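Local coordinates for acetate kinase (Entamoeba histolytica, PDB 4H0O), which interconverts acetate and acetyl phosphate as a pyrophosphate-dependent acetate kinase of the ASKHA superfamily, probably with magnesium as cofactor, at residues 284-289 / 335-340. Sequence-based numbering, arbitrary orientation.
Sequences DMRDIL and QMGLEV
Two bends, at chi3 of Arg286 (-62°) and chi2 of Met336 (-52°), bring a guanidinium and a thioether methyl together beside the carboxylate of Asp284. Asp284 is the N-cap of helix 285-293, and its OD1 accepts the capping bond from Arg286 N at 3.0 Å. The same oxygen takes Arg286 NE almost straight (174°), while OD2 offers its syn lone pair to Arg286 NH2 at 2.7 Å. This side-on, two-nitrogen salt bridge fixes the rotation of the guanidinium. Met336 CE then lies 3.3 Å from Asp284 OD1, and its SD rests on Met285 CB. Gln335 OE1 hangs over one guanidinium face, 3.7 Å from Arg286 NH2, with the amide plane nearly perpendicular. Glu339 OE1 stands well out of the guanidinium plane, 4.1 Å from Arg286 NH1, so charge alone links them. Val340 divides its two methyls: CG2 meets the Arg286 CG methylene, and CG1 packs against Leu289 CD1 at 3.6 Å. Helix 299-324 backs this apolar layer through Phe306. Asp284, Met285 and Arg286 fall at the predicted ATP site of the acetokinase family, although this enzyme is pyrophosphate-dependent; no hydrogen bond joins 284-289 to 335-340, so the arginine's orientation rests chiefly on its own helix cap.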
loop_
_atom_site.group_PDB
_atom_site.type_symbol
_atom_site.label_atom_id
_atom_site.label_comp_id
_atom_site.label_asym_id
_atom_site.label_seq_id
_atom_site.Cartn_x
_atom_site.Cartn_y
_atom_site.Cartn_z
ATOM N N ASP B 284 -3.241 -9.651 -20.252
ATOM C CA ASP B 284 -4.341 -8.812 -20.722
ATOM C C ASP B 284 -5.634 -9.136 -19.968
ATOM O O ASP B 284 -6.068 -10.291 -19.926
ATOM C CB ASP B 284 -4.533 -9.004 -22.232
ATOM C CG ASP B 284 -5.329 -7.880 -22.874
ATOM O OD1 ASP B 284 -6.393 -7.504 -22.336
ATOM O OD2 ASP B 284 -4.887 -7.371 -23.927
ATOM N N MET B 285 -6.243 -8.111 -19.373
ATOM C CA MET B 285 -7.451 -8.280 -18.565
ATOM C C MET B 285 -8.616 -8.880 -19.357
ATOM O O MET B 285 -9.422 -9.640 -18.812
ATOM C CB MET B 285 -7.873 -6.940 -17.946
ATOM C CG MET B 285 -9.164 -6.999 -17.129
ATOM S SD MET B 285 -9.090 -8.134 -15.721
ATOM C CE MET B 285 -8.446 -7.045 -14.452
ATOM N N ARG B 286 -8.693 -8.545 -20.642
ATOM C CA ARG B 286 -9.795 -8.995 -21.490
ATOM C C ARG B 286 -9.763 -10.504 -21.742
ATOM O O ARG B 286 -10.811 -11.150 -21.802
ATOM C CB ARG B 286 -9.809 -8.214 -22.808
ATOM C CG ARG B 286 -10.090 -6.722 -22.629
ATOM C CD ARG B 286 -9.718 -5.925 -23.871
ATOM N NE ARG B 286 -8.293 -6.030 -24.172
ATOM C CZ ARG B 286 -7.704 -5.486 -25.233
ATOM N NH1 ARG B 286 -8.414 -4.787 -26.108
ATOM N NH2 ARG B 286 -6.400 -5.642 -25.419
ATOM N N ASP B 287 -8.563 -11.061 -21.883
ATOM C CA ASP B 287 -8.394 -12.508 -22.001
ATOM C C ASP B 287 -8.771 -13.196 -20.691
ATOM O O ASP B 287 -9.336 -14.294 -20.693
ATOM C CB ASP B 287 -6.949 -12.862 -22.372
ATOM C CG ASP B 287 -6.549 -12.350 -23.745
ATOM O OD1 ASP B 287 -7.437 -12.184 -24.609
ATOM O OD2 ASP B 287 -5.339 -12.119 -23.958
ATOM N N ILE B 288 -8.446 -12.544 -19.577
ATOM C CA ILE B 288 -8.769 -13.049 -18.243
ATOM C C ILE B 288 -10.280 -13.136 -18.036
ATOM O O ILE B 288 -10.794 -14.167 -17.598
ATOM C CB ILE B 288 -8.132 -12.166 -17.145
ATOM C CG1 ILE B 288 -6.613 -12.352 -17.139
ATOM C CG2 ILE B 288 -8.703 -12.499 -15.779
ATOM C CD1 ILE B 288 -5.871 -11.404 -16.218
ATOM N N LEU B 289 -10.982 -12.050 -18.353
ATOM C CA LEU B 289 -12.439 -12.013 -18.286
ATOM C C LEU B 289 -13.050 -13.066 -19.206
ATOM O O LEU B 289 -14.016 -13.737 -18.847
ATOM C CB LEU B 289 -12.948 -10.628 -18.688
ATOM C CG LEU B 289 -12.689 -9.473 -17.723
ATOM C CD1 LEU B 289 -13.106 -8.154 -18.348
ATOM C CD2 LEU B 289 -13.446 -9.700 -16.429
ATOM N N GLN B 335 -6.277 2.397 -21.779
ATOM C CA GLN B 335 -6.926 1.254 -22.433
ATOM C C GLN B 335 -7.964 0.497 -21.601
ATOM O O GLN B 335 -9.116 0.366 -22.017
ATOM C CB GLN B 335 -5.875 0.279 -22.978
ATOM C CG GLN B 335 -5.723 0.305 -24.494
ATOM C CD GLN B 335 -6.057 -1.030 -25.138
ATOM O OE1 GLN B 335 -6.042 -2.072 -24.479
ATOM N NE2 GLN B 335 -6.365 -1.004 -26.430
ATOM N N MET B 336 -7.564 0.006 -20.431
ATOM C CA MET B 336 -8.468 -0.792 -19.602
ATOM C C MET B 336 -9.572 0.036 -18.944
ATOM O O MET B 336 -10.691 -0.450 -18.757
ATOM C CB MET B 336 -7.687 -1.585 -18.551
ATOM C CG MET B 336 -6.708 -2.590 -19.154
ATOM S SD MET B 336 -7.495 -3.669 -20.376
ATOM C CE MET B 336 -6.077 -4.497 -21.098
ATOM N N GLY B 337 -9.261 1.283 -18.602
ATOM C CA GLY B 337 -10.236 2.169 -17.992
ATOM C C GLY B 337 -11.337 2.574 -18.957
ATOM O O GLY B 337 -12.484 2.776 -18.554
ATOM N N LEU B 338 -10.985 2.681 -20.236
ATOM C CA LEU B 338 -11.913 3.162 -21.254
ATOM C C LEU B 338 -12.735 2.039 -21.880
ATOM O O LEU B 338 -13.905 2.235 -22.213
ATOM C CB LEU B 338 -11.145 3.901 -22.354
ATOM C CG LEU B 338 -10.279 5.084 -21.921
ATOM C CD1 LEU B 338 -9.390 5.545 -23.065
ATOM C CD2 LEU B 338 -11.138 6.238 -21.416
ATOM N N GLU B 339 -12.126 0.864 -22.021
ATOM C CA GLU B 339 -12.690 -0.194 -22.864
ATOM C C GLU B 339 -13.033 -1.497 -22.135
ATOM O O GLU B 339 -13.272 -2.520 -22.776
ATOM C CB GLU B 339 -11.683 -0.577 -23.957
ATOM C CG GLU B 339 -11.148 0.611 -24.753
ATOM C CD GLU B 339 -10.176 0.202 -25.848
ATOM O OE1 GLU B 339 -9.901 -1.010 -25.988
ATOM O OE2 GLU B 339 -9.688 1.095 -26.573
ATOM N N VAL B 340 -13.055 -1.464 -20.804
ATOM C CA VAL B 340 -13.362 -2.654 -20.007
ATOM C C VAL B 340 -14.385 -2.276 -18.932
ATOM O O VAL B 340 -14.012 -1.870 -17.829
ATOM C CB VAL B 340 -12.144 -3.318 -19.337
ATOM C CG1 VAL B 340 -12.555 -4.592 -18.616
ATOM C CG2 VAL B 340 -11.074 -3.619 -20.371
#